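Side-chain contacts in sulfoquinovosidase (Escherichia coli, PDB 5AEG), which hydrolyses sulfoquinovosyl diacylglycerides and simple sulfoquinovosides to release sulfoquinovose, which the bacterium degrades through sulfoglycolysis for carbon and sulfur: residues Q184-S189 with A241-Q246; P247-W252 with S465-A470; D251-G256 with T531-T536; N393-E396 with G401-A404; E574-N579 with L584-P589. All coordinates share one frame; numbering follows the deposited sequence.

Contact 1 (Q184-S189 with A241-Q246)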
# COMPACT_ATOMS: atom_id res chain seq x y z
N GLN A 184 6.86 -2.35 4.70
CA GLN A 184 7.20 -3.75 4.53
C GLN A 184 8.74 -3.86 4.59
O GLN A 184 9.42 -3.03 4.01
CB GLN A 184 6.68 -4.35 3.22
CG GLN A 184 6.81 -5.89 3.23
CD GLN A 184 6.15 -6.57 2.10
OE1 GLN A 184 4.95 -6.40 1.90
NE2 GLN A 184 6.89 -7.37 1.36
N PRO A 185 9.29 -4.94 5.24
CA PRO A 185 10.75 -5.08 5.41
C PRO A 185 11.38 -5.77 4.21
O PRO A 185 11.95 -6.86 4.33
CB PRO A 185 10.87 -5.89 6.72
CG PRO A 185 9.68 -6.73 6.69
CD PRO A 185 8.57 -5.82 6.16
N THR A 186 11.26 -5.12 3.05
CA THR A 186 11.57 -5.70 1.71
C THR A 186 12.05 -4.50 0.87
O THR A 186 11.39 -3.46 0.86
CB THR A 186 10.32 -6.27 1.07
OG1 THR A 186 9.75 -7.24 1.94
CG2 THR A 186 10.61 -6.91 -0.26
N PHE A 187 13.23 -4.60 0.24
CA PHE A 187 13.75 -3.50 -0.55
C PHE A 187 14.51 -4.06 -1.77
O PHE A 187 14.85 -5.27 -1.82
CB PHE A 187 14.58 -2.47 0.25
CG PHE A 187 15.90 -2.94 0.78
CD1 PHE A 187 15.99 -3.54 2.03
CD2 PHE A 187 17.08 -2.84 0.03
CE1 PHE A 187 17.21 -3.92 2.53
CE2 PHE A 187 18.26 -3.29 0.52
CZ PHE A 187 18.32 -3.82 1.77
N VAL A 188 14.64 -3.19 -2.75
CA VAL A 188 15.40 -3.40 -4.01
C VAL A 188 16.51 -2.41 -4.04
O VAL A 188 16.34 -1.21 -3.88
CB VAL A 188 14.53 -3.19 -5.22
CG1 VAL A 188 15.30 -3.14 -6.52
CG2 VAL A 188 13.57 -4.31 -5.31
N SER A 189 17.70 -2.91 -4.41
CA SER A 189 18.85 -2.06 -4.61
C SER A 189 19.18 -1.99 -6.13
O SER A 189 18.95 -2.97 -6.86
CB SER A 189 20.09 -2.74 -3.94
OG SER A 189 21.30 -2.06 -4.37
N ALA A 241 7.45 -14.26 -7.12
CA ALA A 241 7.45 -15.75 -6.89
C ALA A 241 7.61 -16.07 -5.42
O ALA A 241 7.03 -17.00 -4.95
CB ALA A 241 8.56 -16.44 -7.73
N LEU A 242 8.27 -15.19 -4.70
CA LEU A 242 8.46 -15.32 -3.26
C LEU A 242 7.25 -14.84 -2.47
O LEU A 242 6.75 -15.52 -1.60
CB LEU A 242 9.70 -14.54 -2.84
CG LEU A 242 9.97 -14.58 -1.33
CD1 LEU A 242 10.14 -15.98 -0.78
CD2 LEU A 242 11.17 -13.71 -0.98
N LEU A 243 6.77 -13.65 -2.76
CA LEU A 243 5.72 -13.03 -1.92
C LEU A 243 4.31 -13.32 -2.31
O LEU A 243 3.40 -13.24 -1.48
CB LEU A 243 5.90 -11.54 -1.90
CG LEU A 243 7.27 -10.92 -1.51
CD1 LEU A 243 7.26 -9.40 -1.75
CD2 LEU A 243 7.67 -11.25 -0.12
N GLY A 244 4.08 -13.51 -3.61
CA GLY A 244 2.71 -13.65 -4.12
C GLY A 244 2.49 -12.79 -5.36
O GLY A 244 3.19 -11.76 -5.51
N ARG A 245 1.56 -13.24 -6.22
CA ARG A 245 1.03 -12.48 -7.34
C ARG A 245 -0.46 -12.29 -7.20
O ARG A 245 -1.14 -13.14 -6.66
CB ARG A 245 1.32 -13.15 -8.65
CG ARG A 245 2.79 -13.15 -8.94
CD ARG A 245 3.25 -13.77 -10.25
NE ARG A 245 4.70 -13.83 -10.33
CZ ARG A 245 5.41 -14.91 -10.66
NH1 ARG A 245 4.79 -16.00 -11.08
NH2 ARG A 245 6.70 -14.87 -10.61
N GLN A 246 -0.97 -11.15 -7.67
CA GLN A 246 -2.36 -10.83 -7.52
C GLN A 246 -3.19 -11.49 -8.64
O GLN A 246 -2.70 -11.72 -9.70
CB GLN A 246 -2.56 -9.30 -7.68
CG GLN A 246 -1.90 -8.45 -6.57
CD GLN A 246 -0.54 -7.93 -6.94
OE1 GLN A 246 -0.41 -7.11 -7.87
NE2 GLN A 246 0.51 -8.46 -6.27
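The side chains of Gln184 and Leu243 come at each other from opposite directions. The contact joins the N-terminal galactose mutarotase-like beta domain of this family 31 glycosidase to the last turn of helix 232-243. Leu243 sends out CD1, which lies 3.7 Å from NE2 of Gln184. CG of Gln184 stands anti to the backbone N (chi1 -168°), and the extended chain carries the carboxamide across to the leucine. Thr186 flanks the same methyl more loosely, with its CG2 4.4 Å from Leu243 CD1. Between Gln184 and Thr186 the chain bends in an inverse gamma turn centred on Pro185, which brings both side chains to the helix end. The amide oxygen of Gln184, OE1, bonds to Gln462 NE2. Thr186 OG1 has a further partner in His196 ND1. With an alanine in place of Gln184, Thr186 OG1 is likely to lose its amide donor and Gln462 its acceptor, and a gap would open beside the leucine methyl. The helix stops at Gly244, whose positive phi turns the chain away. NE2 of Gln184 gives a 2.9 Å bond to Thr186 OG1, at 167°, and that oxygen lies only 7° out of the amide plane.

Contact 2 (P247-W252 with S465-A470)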
# COMPACT_ATOMS: atom_id res chain seq x y z
N PRO A 247 -4.44 -11.67 -8.42
CA PRO A 247 -5.31 -12.11 -9.52
C PRO A 247 -5.48 -11.09 -10.59
O PRO A 247 -5.29 -9.86 -10.37
CB PRO A 247 -6.67 -12.36 -8.81
CG PRO A 247 -6.37 -12.44 -7.36
CD PRO A 247 -5.16 -11.54 -7.16
N GLU A 248 -5.87 -11.56 -11.77
CA GLU A 248 -6.48 -10.67 -12.76
C GLU A 248 -7.75 -10.02 -12.20
O GLU A 248 -8.48 -10.62 -11.46
CB GLU A 248 -6.83 -11.42 -14.04
CG GLU A 248 -5.60 -11.90 -14.78
CD GLU A 248 -5.90 -12.63 -16.08
OE1 GLU A 248 -7.06 -12.91 -16.39
OE2 GLU A 248 -4.96 -12.88 -16.80
N LEU A 249 -7.93 -8.72 -12.53
CA LEU A 249 -9.11 -7.96 -12.12
C LEU A 249 -10.36 -8.46 -12.86
O LEU A 249 -10.29 -8.84 -14.04
CB LEU A 249 -8.94 -6.48 -12.44
CG LEU A 249 -7.82 -5.73 -11.72
CD1 LEU A 249 -7.68 -4.29 -12.21
CD2 LEU A 249 -8.10 -5.70 -10.24
N PRO A 250 -11.50 -8.31 -12.22
CA PRO A 250 -12.71 -8.59 -13.00
C PRO A 250 -12.83 -7.70 -14.16
O PRO A 250 -12.45 -6.51 -14.08
CB PRO A 250 -13.84 -8.37 -12.04
CG PRO A 250 -13.22 -8.50 -10.66
CD PRO A 250 -11.79 -8.08 -10.80
N ASP A 251 -13.43 -8.24 -15.22
CA ASP A 251 -13.60 -7.51 -16.49
C ASP A 251 -14.35 -6.19 -16.34
O ASP A 251 -14.11 -5.26 -17.07
CB ASP A 251 -14.31 -8.38 -17.55
CG ASP A 251 -14.11 -7.81 -18.96
OD1 ASP A 251 -12.93 -7.74 -19.40
OD2 ASP A 251 -15.07 -7.29 -19.54
N TRP A 252 -15.25 -6.13 -15.37
CA TRP A 252 -16.12 -4.97 -15.22
C TRP A 252 -15.38 -3.72 -14.61
O TRP A 252 -15.86 -2.57 -14.72
CB TRP A 252 -17.40 -5.34 -14.44
CG TRP A 252 -17.14 -5.91 -13.07
CD1 TRP A 252 -17.11 -7.21 -12.74
CD2 TRP A 252 -16.91 -5.17 -11.85
NE1 TRP A 252 -16.90 -7.35 -11.41
CE2 TRP A 252 -16.76 -6.12 -10.84
CE3 TRP A 252 -16.88 -3.79 -11.52
CZ2 TRP A 252 -16.52 -5.77 -9.52
CZ3 TRP A 252 -16.66 -3.43 -10.21
CH2 TRP A 252 -16.50 -4.41 -9.21
N SER A 465 -4.30 -9.37 -1.30
CA SER A 465 -5.15 -8.14 -1.55
C SER A 465 -5.32 -8.03 -3.07
O SER A 465 -4.34 -7.87 -3.82
CB SER A 465 -4.53 -6.88 -1.01
OG SER A 465 -5.36 -5.79 -1.34
N THR A 466 -6.55 -8.07 -3.54
CA THR A 466 -6.80 -8.00 -4.92
C THR A 466 -6.59 -6.58 -5.52
O THR A 466 -6.53 -6.43 -6.75
CB THR A 466 -8.26 -8.44 -5.23
OG1 THR A 466 -9.17 -7.84 -4.26
CG2 THR A 466 -8.38 -10.01 -5.07
N MET A 467 -6.53 -5.57 -4.67
CA MET A 467 -6.29 -4.17 -5.12
C MET A 467 -5.90 -3.35 -3.96
O MET A 467 -6.58 -3.44 -2.88
CB MET A 467 -7.58 -3.61 -5.74
CG MET A 467 -7.55 -2.13 -6.00
SD MET A 467 -6.43 -1.53 -7.29
CE MET A 467 -7.36 -2.09 -8.74
N MET A 468 -4.83 -2.56 -4.10
CA MET A 468 -4.49 -1.59 -3.09
C MET A 468 -5.12 -0.23 -3.48
O MET A 468 -5.22 0.13 -4.65
CB MET A 468 -2.98 -1.43 -2.85
CG MET A 468 -2.24 -2.71 -2.58
SD MET A 468 -2.88 -3.64 -1.22
CE MET A 468 -2.91 -2.52 0.13
N TRP A 469 -5.55 0.52 -2.45
CA TRP A 469 -5.85 1.94 -2.63
C TRP A 469 -4.95 2.74 -1.72
O TRP A 469 -4.60 2.31 -0.61
CB TRP A 469 -7.33 2.31 -2.62
CG TRP A 469 -7.86 3.16 -1.50
CD1 TRP A 469 -8.02 4.53 -1.49
CD2 TRP A 469 -8.41 2.69 -0.25
NE1 TRP A 469 -8.55 4.91 -0.29
CE2 TRP A 469 -8.74 3.81 0.50
CE3 TRP A 469 -8.51 1.42 0.34
CZ2 TRP A 469 -9.27 3.71 1.82
CZ3 TRP A 469 -9.05 1.32 1.61
CH2 TRP A 469 -9.36 2.47 2.36
N ALA A 470 -4.72 3.98 -2.13
CA ALA A 470 -3.76 4.81 -1.44
C ALA A 470 -4.20 5.44 -0.10
O ALA A 470 -3.50 6.24 0.44
CB ALA A 470 -3.29 5.91 -2.39
O HOH W 1 -6.64 -8.73 -8.27
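Pro247 and Thr466 meet at about a right angle, with the proline CG 3.9 Å from CG2 of the threonine. The methyl of Thr466 is placed there by chi1 of 44°. OG1 sits between the backbone N and the carbonyl carbon, and CG2 falls anti to the carbonyl carbon, on the proline side. The hydroxyl serves another part of the fold, as OG1 bonds to the carbonyl O of Phe452. The two branches thus part: the methyl faces the proline, the hydroxyl faces strand 451-454.

The second pair is Leu249 and Met467, whose side chains cross obliquely. Met467 begins with CG anti to its backbone N, then bends at both chi2 and chi3. The bends swing the terminal methyl onto the leucine fork, where CE lies 4.0 Å from Leu249 CD2 and 4.1 Å from Leu249 CD1. The leucine CD2 also rests 3.9 Å from the carbonyl O of Thr466. That oxygen is met by a water, which donates to Thr466 O at 2.8 Å and to Pro247 O at 2.7 Å, and so bridges the two backbones.

This is the floor of the TIM barrel. Segment 247-252 leads toward strand 257-260 and packs beside the residues just before strand 468-469. Leu249 is backed by Val576 of helix 569-582 and by Leu451 of strand 451-454. Met467 packs on Phe453 of that strand and on His502 of strand 501-505.

Contact 3 (D251-G256 with T531-T536)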
# COMPACT_ATOMS: atom_id res chain seq x y z
N ASP A 251 -13.43 -8.24 -15.22
CA ASP A 251 -13.60 -7.51 -16.49
C ASP A 251 -14.35 -6.19 -16.34
O ASP A 251 -14.11 -5.26 -17.07
CB ASP A 251 -14.31 -8.38 -17.55
CG ASP A 251 -14.11 -7.81 -18.96
OD1 ASP A 251 -12.93 -7.74 -19.40
OD2 ASP A 251 -15.07 -7.29 -19.54
N TRP A 252 -15.25 -6.13 -15.37
CA TRP A 252 -16.12 -4.97 -15.22
C TRP A 252 -15.38 -3.72 -14.61
O TRP A 252 -15.86 -2.57 -14.72
CB TRP A 252 -17.40 -5.34 -14.44
CG TRP A 252 -17.14 -5.91 -13.07
CD1 TRP A 252 -17.11 -7.21 -12.74
CD2 TRP A 252 -16.91 -5.17 -11.85
NE1 TRP A 252 -16.90 -7.35 -11.41
CE2 TRP A 252 -16.76 -6.12 -10.84
CE3 TRP A 252 -16.88 -3.79 -11.52
CZ2 TRP A 252 -16.52 -5.77 -9.52
CZ3 TRP A 252 -16.66 -3.43 -10.21
CH2 TRP A 252 -16.50 -4.41 -9.21
N ILE A 253 -14.22 -3.95 -14.00
CA ILE A 253 -13.38 -2.84 -13.48
C ILE A 253 -12.99 -1.83 -14.55
O ILE A 253 -12.98 -0.64 -14.30
CB ILE A 253 -12.10 -3.36 -12.77
CG1 ILE A 253 -12.48 -4.18 -11.53
CG2 ILE A 253 -11.25 -2.16 -12.33
CD1 ILE A 253 -13.02 -3.40 -10.35
N TYR A 254 -12.84 -2.32 -15.78
CA TYR A 254 -12.46 -1.49 -16.89
C TYR A 254 -13.59 -0.70 -17.53
O TYR A 254 -13.35 0.11 -18.46
CB TYR A 254 -11.81 -2.38 -17.98
CG TYR A 254 -10.72 -3.24 -17.46
CD1 TYR A 254 -9.50 -2.75 -17.17
CD2 TYR A 254 -10.91 -4.60 -17.31
CE1 TYR A 254 -8.49 -3.57 -16.66
CE2 TYR A 254 -9.93 -5.42 -16.81
CZ TYR A 254 -8.71 -4.88 -16.48
OH TYR A 254 -7.77 -5.68 -15.97
N ASP A 255 -14.83 -0.91 -17.08
CA ASP A 255 -15.99 -0.42 -17.79
C ASP A 255 -16.49 0.96 -17.34
O ASP A 255 -17.49 1.51 -17.91
CB ASP A 255 -17.11 -1.42 -17.77
CG ASP A 255 -16.76 -2.68 -18.48
OD1 ASP A 255 -15.85 -2.73 -19.32
OD2 ASP A 255 -17.39 -3.66 -18.17
N GLY A 256 -15.81 1.57 -16.39
CA GLY A 256 -16.12 2.95 -16.04
C GLY A 256 -15.74 3.31 -14.62
O GLY A 256 -14.95 2.59 -14.01
N THR A 531 -4.87 5.00 -14.55
CA THR A 531 -4.56 4.01 -13.51
C THR A 531 -5.50 2.84 -13.75
O THR A 531 -6.41 2.94 -14.59
CB THR A 531 -4.72 4.55 -12.05
OG1 THR A 531 -6.10 4.73 -11.79
CG2 THR A 531 -3.97 5.78 -11.85
N PRO A 532 -5.32 1.69 -13.05
CA PRO A 532 -6.22 0.63 -13.37
C PRO A 532 -7.66 0.66 -12.77
O PRO A 532 -8.47 -0.29 -13.02
CB PRO A 532 -5.49 -0.65 -12.90
CG PRO A 532 -4.55 -0.21 -11.90
CD PRO A 532 -4.12 1.22 -12.32
N MET A 533 -8.01 1.68 -12.00
CA MET A 533 -9.36 1.70 -11.40
C MET A 533 -9.73 3.14 -11.12
O MET A 533 -8.91 3.87 -10.58
CB MET A 533 -9.39 0.83 -10.13
CG MET A 533 -10.74 0.81 -9.45
SD MET A 533 -10.74 -0.43 -8.18
CE MET A 533 -12.27 0.02 -7.34
N MET A 534 -10.94 3.51 -11.47
CA MET A 534 -11.52 4.80 -11.23
C MET A 534 -12.64 4.69 -10.18
O MET A 534 -13.62 3.97 -10.41
CB MET A 534 -12.14 5.39 -12.49
CG MET A 534 -11.10 5.71 -13.57
SD MET A 534 -11.76 6.70 -14.90
CE MET A 534 -11.98 8.38 -14.23
N ARG A 535 -12.48 5.39 -9.04
CA ARG A 535 -13.46 5.29 -7.93
C ARG A 535 -13.39 6.59 -7.16
O ARG A 535 -12.28 7.04 -6.84
CB ARG A 535 -13.16 4.10 -7.01
CG ARG A 535 -14.16 4.05 -5.83
CD ARG A 535 -13.81 3.03 -4.79
NE ARG A 535 -12.41 3.20 -4.28
CZ ARG A 535 -12.05 4.15 -3.43
NH1 ARG A 535 -12.92 5.08 -2.96
NH2 ARG A 535 -10.78 4.26 -3.02
N THR A 536 -14.56 7.22 -6.95
CA THR A 536 -14.64 8.43 -6.19
C THR A 536 -14.93 8.21 -4.70
O THR A 536 -15.18 7.06 -4.24
CB THR A 536 -15.70 9.36 -6.81
OG1 THR A 536 -17.00 8.96 -6.43
CG2 THR A 536 -15.62 9.44 -8.33
O HOH W 2 -12.89 1.54 -12.58
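Ile253 lays its CG2 methyl against the backbone at Pro532 and the side chain of Met533. The methyl is 4.2 Å from Met533 CB, and CG of the same methionine is as near. This packing sits at the seam of the TIM barrel, where strand 257-260, the first of the eight, pairs with strand 534-536, the last. Met534 and Thr536 both form backbone bonds with Thr258 across that seam.

Two torsions set the pair. Ile253 CG2 is anti to the backbone N, which turns this branch to the methionine, while the other branch goes to the indole beside it. There Ile253 CD1 lies 3.6 Å above the plane of the Trp252 ring, offset toward its rim. Met533 runs fully extended from chi1 of 179°. It passes the isoleucine at a slant and goes on to touch Leu451 and Met467 in the barrel floor.

The backbones are tied by a water, with no direct bond between the two segments. It accepts from Met534 N at 3.0 Å. Ile253 O at 2.8 Å and Gly256 O at 2.7 Å are placed to accept from it. More acceptors stand near this water than it has protons, so it probably cannot donate to all of them at once. Gly256 takes a backbone shape in which a side chain would press on the carbonyl O of Asp255.

One carbonyl gets no such help. Pro532 O is buried here with no polar partner, and its nearest neighbour in segment 251-256 is the methyl CG2 of Ile253, at 3.4 Å.

Contact 4 (N393-E396 with G401-A404)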
# COMPACT_ATOMS: atom_id res chain seq x y z
N ASN A 393 -23.08 -12.05 4.40
CA ASN A 393 -23.65 -10.73 4.47
C ASN A 393 -23.30 -9.79 3.27
O ASN A 393 -24.03 -8.85 2.99
CB ASN A 393 -23.30 -10.10 5.82
CG ASN A 393 -23.96 -10.82 7.02
OD1 ASN A 393 -24.68 -11.73 6.84
ND2 ASN A 393 -23.63 -10.45 8.19
N MET A 394 -22.23 -10.10 2.55
CA MET A 394 -21.79 -9.28 1.39
C MET A 394 -21.86 -10.07 0.10
O MET A 394 -22.49 -9.65 -0.85
CB MET A 394 -20.39 -8.72 1.62
CG MET A 394 -20.23 -8.18 3.06
SD MET A 394 -18.60 -7.43 3.52
CE MET A 394 -18.87 -6.11 2.47
N ILE A 395 -21.20 -11.21 0.05
CA ILE A 395 -21.17 -11.96 -1.22
C ILE A 395 -22.56 -12.48 -1.59
O ILE A 395 -22.99 -12.28 -2.71
CB ILE A 395 -20.18 -13.17 -1.19
CG1 ILE A 395 -18.73 -12.63 -1.03
CG2 ILE A 395 -20.31 -13.96 -2.49
CD1 ILE A 395 -17.60 -13.63 -0.76
N GLU A 396 -23.24 -13.11 -0.64
CA GLU A 396 -24.60 -13.59 -0.89
C GLU A 396 -25.61 -12.49 -1.11
O GLU A 396 -26.55 -12.74 -1.78
CB GLU A 396 -25.05 -14.62 0.17
CG GLU A 396 -24.39 -15.96 -0.11
CD GLU A 396 -24.74 -17.04 0.91
OE1 GLU A 396 -25.79 -16.94 1.61
OE2 GLU A 396 -23.92 -17.99 1.02
N GLY A 401 -17.94 -6.12 -4.75
CA GLY A 401 -16.71 -5.77 -4.10
C GLY A 401 -16.97 -4.94 -2.90
O GLY A 401 -18.14 -4.72 -2.56
N TRP A 402 -15.89 -4.47 -2.27
CA TRP A 402 -16.02 -3.63 -1.08
C TRP A 402 -14.69 -3.04 -0.74
O TRP A 402 -13.67 -3.58 -1.14
CB TRP A 402 -16.53 -4.42 0.16
CG TRP A 402 -15.83 -5.76 0.40
CD1 TRP A 402 -14.66 -6.00 1.17
CD2 TRP A 402 -16.22 -7.02 -0.09
NE1 TRP A 402 -14.32 -7.30 1.12
CE2 TRP A 402 -15.27 -7.98 0.41
CE3 TRP A 402 -17.33 -7.47 -0.83
CZ2 TRP A 402 -15.35 -9.35 0.11
CZ3 TRP A 402 -17.43 -8.88 -1.13
CH2 TRP A 402 -16.44 -9.79 -0.64
N MET A 403 -14.73 -1.96 0.05
CA MET A 403 -13.57 -1.48 0.71
C MET A 403 -13.38 -2.39 1.90
O MET A 403 -14.32 -2.55 2.68
CB MET A 403 -13.75 -0.02 1.16
CG MET A 403 -12.64 0.57 1.99
SD MET A 403 -12.84 2.27 2.51
CE MET A 403 -12.39 3.15 1.02
N ALA A 404 -12.17 -2.99 2.02
CA ALA A 404 -11.81 -3.76 3.22
C ALA A 404 -10.83 -2.90 3.95
O ALA A 404 -9.59 -2.91 3.67
CB ALA A 404 -11.22 -5.13 2.88
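The Trp402 indole takes Met394 over one face and Ile395 at an edge. CE of Met394 stands 3.4 Å above the ring plane, offset toward the rim. Its sulfur is placed more centrally, with Met394 SD 4.5 Å from the centroid of the five-membered ring of Trp402 and 15° off the normal. This is a Met-aromatic contact. At the far end of the ring, near its plane, Ile395 CG1 comes within 3.7 Å of Trp402 CH2. Ala404 CB lies in plane at another edge. Trp402 CG sits between the backbone N and the carbonyl carbon (chi1 46°), which turns the indole from strand 401-404 against the last part of helix 380-395. Met394 bends at chi3 to bring its methyl over the indole. The helix and strand are consecutive elements of the TIM barrel, and the strand leads to the nucleophile Asp405. A leucine in place of Trp402 would probably leave Met394 without an aromatic face and Asn437 OD1 without its N-H donor. Across the helix-strand contact the chemistry is all apolar and sulfur-aromatic. The one polar atom of the indole, NE1, is satisfied by Asn437 of helix 422-444, so burying the ring need cost no hydrogen bond.

Contact 5 (E574-N579 with L584-P589)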
# COMPACT_ATOMS: atom_id res chain seq x y z
N GLU A 574 -4.45 -6.28 -20.83
CA GLU A 574 -3.18 -6.90 -21.11
C GLU A 574 -2.12 -6.66 -19.99
O GLU A 574 -1.42 -7.60 -19.55
CB GLU A 574 -2.66 -6.47 -22.49
CG GLU A 574 -1.22 -6.97 -22.81
CD GLU A 574 -0.68 -6.37 -24.11
OE1 GLU A 574 -0.14 -5.23 -24.19
OE2 GLU A 574 -0.92 -7.03 -25.12
N ALA A 575 -1.98 -5.40 -19.56
CA ALA A 575 -1.08 -5.07 -18.45
C ALA A 575 -1.42 -5.81 -17.18
O ALA A 575 -0.52 -6.39 -16.52
CB ALA A 575 -0.98 -3.54 -18.24
N VAL A 576 -2.70 -5.84 -16.82
CA VAL A 576 -3.15 -6.57 -15.61
C VAL A 576 -2.84 -8.09 -15.70
O VAL A 576 -2.51 -8.73 -14.72
CB VAL A 576 -4.62 -6.25 -15.32
CG1 VAL A 576 -5.23 -7.19 -14.31
CG2 VAL A 576 -4.75 -4.78 -14.91
N ALA A 577 -2.96 -8.66 -16.91
CA ALA A 577 -2.63 -10.08 -17.12
C ALA A 577 -1.12 -10.34 -16.91
O ALA A 577 -0.75 -11.28 -16.20
CB ALA A 577 -3.15 -10.53 -18.53
N LEU A 578 -0.27 -9.46 -17.39
CA LEU A 578 1.19 -9.51 -17.11
C LEU A 578 1.57 -9.39 -15.63
O LEU A 578 2.47 -10.11 -15.09
CB LEU A 578 1.94 -8.47 -17.89
CG LEU A 578 1.94 -8.79 -19.38
CD1 LEU A 578 2.22 -7.54 -20.18
CD2 LEU A 578 3.00 -9.90 -19.73
N ASN A 579 0.84 -8.51 -14.94
CA ASN A 579 0.99 -8.45 -13.51
C ASN A 579 0.69 -9.74 -12.80
O ASN A 579 1.43 -10.15 -11.91
CB ASN A 579 0.07 -7.32 -12.90
CG ASN A 579 0.37 -7.10 -11.44
OD1 ASN A 579 1.47 -6.65 -11.05
ND2 ASN A 579 -0.60 -7.39 -10.62
N LEU A 584 4.92 -8.06 -13.16
CA LEU A 584 5.30 -6.87 -13.87
C LEU A 584 4.15 -5.83 -13.58
O LEU A 584 3.02 -6.04 -14.00
CB LEU A 584 5.31 -7.10 -15.36
CG LEU A 584 5.71 -5.97 -16.25
CD1 LEU A 584 7.02 -5.32 -15.97
CD2 LEU A 584 5.65 -6.39 -17.69
N PRO A 585 4.45 -4.86 -12.72
CA PRO A 585 3.30 -3.98 -12.26
C PRO A 585 2.67 -3.08 -13.33
O PRO A 585 3.29 -2.72 -14.33
CB PRO A 585 3.93 -3.17 -11.15
CG PRO A 585 5.37 -2.95 -11.66
CD PRO A 585 5.74 -4.35 -12.21
N VAL A 586 1.43 -2.68 -13.08
CA VAL A 586 0.68 -1.88 -14.06
C VAL A 586 1.19 -0.46 -14.14
O VAL A 586 1.37 0.06 -15.23
CB VAL A 586 -0.85 -1.92 -13.78
CG1 VAL A 586 -1.60 -1.12 -14.83
CG2 VAL A 586 -1.31 -3.37 -13.80
N MET A 587 1.50 0.17 -12.99
CA MET A 587 2.12 1.44 -13.02
C MET A 587 3.58 1.21 -12.66
O MET A 587 3.89 0.65 -11.63
CB MET A 587 1.45 2.40 -11.99
CG MET A 587 0.05 2.72 -12.35
SD MET A 587 -0.97 3.43 -10.98
CE MET A 587 -0.19 4.99 -10.71
N ARG A 588 4.46 1.64 -13.58
CA ARG A 588 5.85 1.26 -13.53
C ARG A 588 6.81 2.42 -13.38
O ARG A 588 6.69 3.48 -14.06
CB ARG A 588 6.18 0.53 -14.88
CG ARG A 588 5.31 -0.68 -15.11
CD ARG A 588 5.53 -1.36 -16.47
NE ARG A 588 4.49 -2.31 -16.77
CZ ARG A 588 4.40 -3.01 -17.91
NH1 ARG A 588 5.33 -2.89 -18.87
NH2 ARG A 588 3.38 -3.83 -18.13
N PRO A 589 7.89 2.22 -12.59
CA PRO A 589 8.99 3.15 -12.53
C PRO A 589 9.64 3.20 -13.93
O PRO A 589 9.69 2.15 -14.56
CB PRO A 589 9.94 2.49 -11.51
CG PRO A 589 9.05 1.60 -10.69
CD PRO A 589 8.05 1.09 -11.65
O HOH W 3 1.66 -4.75 -16.06
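A water held between Ala575, Leu584 and Arg588 ties helix to loop. It donates to Ala575 O and to Leu584 O and accepts from Arg588 NH2, each at 2.8 Å. Both its protons are therefore used. The site joins helix 569-582, which follows the last barrel strand 534-536 of the TIM barrel, to the first strand of the C-terminal beta domain, 587-588, an outer strand of its sheet.

Arg588 is held flat. Its NE gives a 2.7 Å bond to Pro585 O at 150°, almost in line with that carbonyl, and both Pro585 O and the water lie at the edge of the guanidinium, in its plane. Leu584 CD2 rests over one face, 3.3 Å above the plane and offset toward the rim. Leu578 CD1 comes to the edge, near Arg588 NH2. A further partner, His593, takes NH1.

Next to it, Val586 packs on the helix. Its CG2, anti to the carbonyl carbon, reaches Val576 CG2 at 3.9 Å. Val586 CG1 meets Ala575 CB.

At Asn579 the chain comes closest to the loop. CG stands anti to the backbone N (chi1 -171°), which lays OD1 beside Pro585, 3.5 Å from Pro585 CA. The amide nitrogen ND2 is hydrogen-bonded to Gln246 OE1, outside the two segments. Leu584 O, already bonded to the water, also receives a CA-H...O contact from Asn579 CA at 3.2 Å, with 120° at the hydrogen.

How the contacts relate
From the N terminus, contact 1 closes first, setting the end of helix 232-243 against the N-terminal beta domain. The chain then enters the TIM barrel. Contacts 2 and 3 start from one stretch and share Asp251 and Trp252. Contact 2 closes at the start of strand 468-469, and contact 3 reaches on to strand 534-536, so the two loops overlap. Contact 4, a short helix-to-strand step, is nested inside both. Contact 5 follows last and passes from the barrel to the C-terminal domain. Glu248 of contact 2 packs on Ala577 of contact 5. Gln246 of contact 1 reaches Asn579 of contact 5.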